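Local coordinates for protein putative oxidoreductase (Mycobacterium avium, PDB 3QHA) that probably catalyses NAD(P)-dependent oxidation or reduction of a hydroxy acid, as 3-hydroxyisobutyrate dehydrogenases and their relatives do, at residues Asp72-Ile76 and Ala160-Trp164; Gly141-Val147 and Trp164-His170. One frame throughout, in Å; residues are numbered along the deposited sequence.

Interaction 1. Residues Asp72-Ile76 and Ala160-Trp164; sequences DLIHI and AFKHW
Leu73 opens the contact, reaching from strand 73-76 to Ala160 and Phe161 on helix 151-164. This is packing inside a Rossmann-type domain: side chains of a central parallel strand meet those near the C-terminal end of a helix lying over one side of the sheet. A chi1 of 174°, with CG anti to the backbone N, carries the Leu73 side chain to the helix. It touches with one branch, CD2. That methyl lies 3.8 Å from Ala160 CB. It also meets the rim of the Phe161 ring near the ring plane, with Leu73 CD2 4.0 Å from Phe161 CE1.

Two residues on, His75 points the same way. It joins Phe161 and Trp164 in a buried aromatic cluster. Its CE1 corner does the touching, and Phe161 CE1 sits 3.8 Å from His75 CE1, at the edge of the imidazole. The two planes are inclined by 39°. The indole stands almost perpendicular to the imidazole, at 88°. Within the helix segment, Trp164 CZ2 lies 3.6 Å above the plane of the Phe161 ring, over its centre.

Both imidazole nitrogens of His75 have partners, which should limit rotation of the ring. ND1 is hydrogen-bonded to NE2 of His104. At NE2 a water bridges to the indole: it lies 2.8 Å from His75 NE2 and accepts the N-H of Trp164 NE1 at 3.0 Å.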
loop_
_atom_site.group_PDB
_atom_site.type_symbol
_atom_site.label_atom_id
_atom_site.label_comp_id
_atom_site.label_asym_id
_atom_site.label_seq_id
_atom_site.Cartn_x
_atom_site.Cartn_y
_atom_site.Cartn_z
ATOM N N ASP B 72 -7.505 28.790 22.484
ATOM C CA ASP B 72 -6.240 29.227 21.882
ATOM C C ASP B 72 -5.992 28.571 20.527
ATOM O O ASP B 72 -5.437 29.198 19.623
ATOM C CB ASP B 72 -5.059 28.897 22.800
ATOM C CG ASP B 72 -5.172 29.547 24.164
ATOM O OD1 ASP B 72 -5.056 28.822 25.173
ATOM O OD2 ASP B 72 -5.377 30.778 24.229
ATOM N N LEU B 73 -6.374 27.300 20.407
ATOM C CA LEU B 73 -6.166 26.528 19.182
ATOM C C LEU B 73 -7.457 25.809 18.820
ATOM O O LEU B 73 -7.895 24.909 19.537
ATOM C CB LEU B 73 -5.023 25.526 19.371
ATOM C CG LEU B 73 -4.740 24.533 18.236
ATOM C CD1 LEU B 73 -4.470 25.242 16.913
ATOM C CD2 LEU B 73 -3.573 23.637 18.609
ATOM N N ILE B 74 -8.053 26.211 17.704
ATOM C CA ILE B 74 -9.386 25.760 17.320
ATOM C C ILE B 74 -9.298 24.863 16.098
ATOM O O ILE B 74 -8.852 25.297 15.037
ATOM C CB ILE B 74 -10.300 26.957 16.991
ATOM C CG1 ILE B 74 -10.434 27.879 18.205
ATOM C CG2 ILE B 74 -11.676 26.476 16.540
ATOM C CD1 ILE B 74 -10.979 29.244 17.866
ATOM N N HIS B 75 -9.734 23.617 16.253
ATOM C CA HIS B 75 -9.686 22.630 15.182
ATOM C C HIS B 75 -11.023 22.571 14.447
ATOM O O HIS B 75 -12.085 22.580 15.080
ATOM C CB HIS B 75 -9.364 21.254 15.760
ATOM C CG HIS B 75 -8.039 21.181 16.453
ATOM N ND1 HIS B 75 -6.863 20.920 15.784
ATOM C CD2 HIS B 75 -7.706 21.316 17.759
ATOM C CE1 HIS B 75 -5.861 20.906 16.646
ATOM N NE2 HIS B 75 -6.346 21.145 17.851
ATOM N N ILE B 76 -10.973 22.502 13.117
ATOM C CA ILE B 76 -12.186 22.437 12.297
ATOM C C ILE B 76 -12.147 21.242 11.343
ATOM O O ILE B 76 -11.243 21.128 10.514
ATOM C CB ILE B 76 -12.376 23.728 11.472
ATOM C CG1 ILE B 76 -12.568 24.936 12.391
ATOM C CG2 ILE B 76 -13.578 23.600 10.532
ATOM C CD1 ILE B 76 -12.540 26.258 11.653
ATOM N N ALA B 160 0.993 20.468 20.780
ATOM C CA ALA B 160 -0.422 20.103 20.783
ATOM C C ALA B 160 -0.721 19.034 19.729
ATOM O O ALA B 160 -1.403 18.046 20.010
ATOM C CB ALA B 160 -1.290 21.338 20.547
ATOM N N PHE B 161 -0.203 19.245 18.522
ATOM C CA PHE B 161 -0.378 18.304 17.413
ATOM C C PHE B 161 0.244 16.944 17.713
ATOM O O PHE B 161 -0.335 15.907 17.384
ATOM C CB PHE B 161 0.227 18.873 16.122
ATOM C CG PHE B 161 -0.670 19.843 15.391
ATOM C CD1 PHE B 161 -1.551 20.675 16.075
ATOM C CD2 PHE B 161 -0.603 19.943 14.009
ATOM C CE1 PHE B 161 -2.365 21.569 15.387
ATOM C CE2 PHE B 161 -1.411 20.833 13.319
ATOM C CZ PHE B 161 -2.295 21.647 14.009
ATOM N N LYS B 162 1.417 16.953 18.343
ATOM C CA LYS B 162 2.124 15.717 18.703
ATOM C C LYS B 162 1.307 14.794 19.617
ATOM O O LYS B 162 1.534 13.585 19.641
ATOM C CB LYS B 162 3.466 16.042 19.368
ATOM N N HIS B 163 0.364 15.365 20.362
ATOM C CA HIS B 163 -0.500 14.593 21.254
ATOM C C HIS B 163 -1.455 13.661 20.502
ATOM O O HIS B 163 -1.726 12.550 20.963
ATOM C CB HIS B 163 -1.301 15.536 22.161
ATOM C CG HIS B 163 -2.382 14.857 22.939
ATOM N ND1 HIS B 163 -2.121 13.987 23.976
ATOM C CD2 HIS B 163 -3.731 14.917 22.829
ATOM C CE1 HIS B 163 -3.261 13.544 24.474
ATOM N NE2 HIS B 163 -4.254 14.094 23.796
ATOM N N TRP B 164 -1.966 14.115 19.357
ATOM C CA TRP B 164 -2.934 13.333 18.573
ATOM C C TRP B 164 -2.397 12.859 17.218
ATOM O O TRP B 164 -3.070 12.098 16.513
ATOM C CB TRP B 164 -4.236 14.121 18.374
ATOM C CG TRP B 164 -4.065 15.477 17.753
ATOM C CD1 TRP B 164 -3.998 16.672 18.409
ATOM C CD2 TRP B 164 -3.947 15.780 16.355
ATOM N NE1 TRP B 164 -3.844 17.700 17.510
ATOM C CE2 TRP B 164 -3.810 17.180 16.242
ATOM C CE3 TRP B 164 -3.939 15.005 15.188
ATOM C CZ2 TRP B 164 -3.663 17.822 15.011
ATOM C CZ3 TRP B 164 -3.797 15.647 13.960
ATOM C CH2 TRP B 164 -3.661 17.043 13.884
HETATM O O HOH W 1 -4.195 20.077 19.273
#

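Interaction 2. Residues Gly141-Val147 and Trp164-His170; sequences GELATMV and WAAVVIH
The Trp164 indole leans against Leu143 and Thr145 through its six-membered ring. Both meet it obliquely: Leu143 CD1 is 4.1 Å from Trp164 CE3, and Thr145 CB is 3.9 Å from Trp164 CH2. A chi1 of 55° places CG between the backbone N and the carbonyl carbon, folding the indole back beside strand 143-148. One face of the indole has the carbonyl oxygen of Phe161 near its rim. At the far end of the contact, Val147 O lies at the edge of the His170 imidazole, 3.5 Å from His170 CD2. Tyr154 stacks on that imidazole.

The two strands are parallel and belong to a beta-alpha-beta crossover, with helix 151-164 between them. From Ala144 onward the ladder is regular. Thr145 takes part twice: its N-H binds Val167 O at 2.8 Å, and its O receives Ile169 N at 2.9 Å with an N-H...O angle of 176°. Val147 N continues the ladder to Ile169 O. A beta bulge between Leu143 and Ala144 shifts the register by one. There Leu143 O accepts Val167 N at 3.2 Å and, weakly, Ala166 N. Gly141 ends the preceding helix in a Schellman motif, with a phi of 72°. The Thr145 hydroxyl turns to strand 125-132 and bonds to Pro130 O. On the Ala144 and Met146 face, Ala144 CB packs 4.1 Å from Val167 CB.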
loop_
_atom_site.group_PDB
_atom_site.type_symbol
_atom_site.label_atom_id
_atom_site.label_comp_id
_atom_site.label_asym_id
_atom_site.label_seq_id
_atom_site.Cartn_x
_atom_site.Cartn_y
_atom_site.Cartn_z
ATOM N N GLY B 141 -4.338 8.664 18.781
ATOM C CA GLY B 141 -3.351 9.731 18.665
ATOM C C GLY B 141 -2.176 9.350 17.781
ATOM O O GLY B 141 -1.046 9.767 18.038
ATOM N N GLU B 142 -2.448 8.566 16.737
ATOM C CA GLU B 142 -1.409 8.061 15.834
ATOM C C GLU B 142 -1.559 8.568 14.395
ATOM O O GLU B 142 -0.952 8.018 13.474
ATOM C CB GLU B 142 -1.387 6.525 15.870
ATOM C CG GLU B 142 -0.533 5.974 17.002
ATOM C CD GLU B 142 -0.760 4.495 17.272
ATOM O OE1 GLU B 142 -1.218 3.772 16.357
ATOM O OE2 GLU B 142 -0.473 4.052 18.409
ATOM N N LEU B 143 -2.338 9.630 14.202
ATOM C CA LEU B 143 -2.528 10.201 12.869
ATOM C C LEU B 143 -1.234 10.740 12.269
ATOM O O LEU B 143 -0.264 11.018 12.981
ATOM C CB LEU B 143 -3.563 11.334 12.892
ATOM C CG LEU B 143 -5.035 10.923 12.914
ATOM C CD1 LEU B 143 -5.923 12.156 12.928
ATOM C CD2 LEU B 143 -5.384 10.019 11.729
ATOM N N ALA B 144 -1.232 10.855 10.946
ATOM C CA ALA B 144 -0.291 11.705 10.248
ATOM C C ALA B 144 -1.023 13.004 9.947
ATOM O O ALA B 144 -2.216 12.988 9.644
ATOM C CB ALA B 144 0.174 11.050 8.967
ATOM N N THR B 145 -0.319 14.128 10.057
ATOM C CA THR B 145 -0.865 15.408 9.624
ATOM C C THR B 145 0.185 16.211 8.858
ATOM O O THR B 145 1.365 16.193 9.201
ATOM C CB THR B 145 -1.422 16.239 10.801
ATOM O OG1 THR B 145 -2.068 17.413 10.291
ATOM C CG2 THR B 145 -0.315 16.637 11.776
ATOM N N MET B 146 -0.266 16.900 7.816
ATOM C CA MET B 146 0.606 17.650 6.924
ATOM C C MET B 146 0.189 19.104 7.003
ATOM O O MET B 146 -0.898 19.466 6.562
ATOM C CB MET B 146 0.457 17.130 5.501
ATOM C CG MET B 146 0.944 15.705 5.324
ATOM S SD MET B 146 0.102 14.867 3.971
ATOM C CE MET B 146 -1.462 14.473 4.752
ATOM N N VAL B 147 1.064 19.934 7.557
ATOM C CA VAL B 147 0.667 21.238 8.069
ATOM C C VAL B 147 1.248 22.388 7.249
ATOM O O VAL B 147 2.466 22.506 7.115
ATOM C CB VAL B 147 1.123 21.382 9.534
ATOM C CG1 VAL B 147 0.676 22.712 10.117
ATOM C CG2 VAL B 147 0.590 20.221 10.366
ATOM N N TRP B 164 -1.966 14.115 19.357
ATOM C CA TRP B 164 -2.934 13.333 18.573
ATOM C C TRP B 164 -2.397 12.859 17.218
ATOM O O TRP B 164 -3.070 12.098 16.513
ATOM C CB TRP B 164 -4.236 14.121 18.374
ATOM C CG TRP B 164 -4.065 15.477 17.753
ATOM C CD1 TRP B 164 -3.998 16.672 18.409
ATOM C CD2 TRP B 164 -3.947 15.780 16.355
ATOM N NE1 TRP B 164 -3.844 17.700 17.510
ATOM C CE2 TRP B 164 -3.810 17.180 16.242
ATOM C CE3 TRP B 164 -3.939 15.005 15.188
ATOM C CZ2 TRP B 164 -3.663 17.822 15.011
ATOM C CZ3 TRP B 164 -3.797 15.647 13.960
ATOM C CH2 TRP B 164 -3.661 17.043 13.884
ATOM N N ALA B 165 -1.198 13.306 16.854
ATOM C CA ALA B 165 -0.560 12.892 15.609
ATOM C C ALA B 165 0.838 12.356 15.891
ATOM O O ALA B 165 1.671 13.062 16.464
ATOM C CB ALA B 165 -0.487 14.058 14.642
ATOM N N ALA B 166 1.085 11.112 15.489
ATOM C CA ALA B 166 2.408 10.496 15.614
ATOM C C ALA B 166 3.385 11.010 14.554
ATOM O O ALA B 166 4.602 10.925 14.739
ATOM C CB ALA B 166 2.292 8.983 15.526
ATOM N N VAL B 167 2.852 11.519 13.442
ATOM C CA VAL B 167 3.667 12.094 12.370
ATOM C C VAL B 167 3.161 13.492 12.020
ATOM O O VAL B 167 2.059 13.647 11.490
ATOM C CB VAL B 167 3.644 11.206 11.107
ATOM C CG1 VAL B 167 4.220 11.952 9.909
ATOM C CG2 VAL B 167 4.414 9.915 11.352
ATOM N N VAL B 168 3.972 14.502 12.323
ATOM C CA VAL B 168 3.618 15.892 12.057
ATOM C C VAL B 168 4.620 16.495 11.078
ATOM O O VAL B 168 5.780 16.726 11.428
ATOM C CB VAL B 168 3.596 16.728 13.356
ATOM C CG1 VAL B 168 3.244 18.182 13.049
ATOM C CG2 VAL B 168 2.606 16.137 14.351
ATOM N N ILE B 169 4.162 16.734 9.851
ATOM C CA ILE B 169 4.993 17.321 8.812
ATOM C C ILE B 169 4.692 18.807 8.687
ATOM O O ILE B 169 3.526 19.207 8.599
ATOM C CB ILE B 169 4.738 16.668 7.429
ATOM C CG1 ILE B 169 4.930 15.149 7.488
ATOM C CG2 ILE B 169 5.653 17.277 6.378
ATOM C CD1 ILE B 169 6.318 14.703 7.926
ATOM N N HIS B 170 5.747 19.617 8.687
ATOM C CA HIS B 170 5.637 21.021 8.325
ATOM C C HIS B 170 5.885 21.114 6.827
ATOM O O HIS B 170 7.028 21.211 6.370
ATOM C CB HIS B 170 6.630 21.883 9.107
ATOM C CG HIS B 170 6.416 23.353 8.927
ATOM N ND1 HIS B 170 7.412 24.282 9.126
ATOM C CD2 HIS B 170 5.320 24.052 8.546
ATOM C CE1 HIS B 170 6.939 25.491 8.886
ATOM N NE2 HIS B 170 5.671 25.379 8.532
#

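In the fold
Both interactions are largely buried and reach the same sheet. Interaction 1 holds helix 151-164 over a central strand by side chains and one bridging water. Interaction 2 joins the last two strands at one end of the sheet, mainly by backbone hydrogen bonds. Strand 165-172 is outermost within the chain, and the second subunit packs on Ala144, Val167 and Ile169. No other chain touches interaction 1. Trp164 belongs to both contacts, at the passage from helix to strand. Phe161 links them further: its CE2 lies 3.6 Å from Val147 CG2, while its CB packs on Val168. The helix thus spans from strand 73-76 to the two strands it connects.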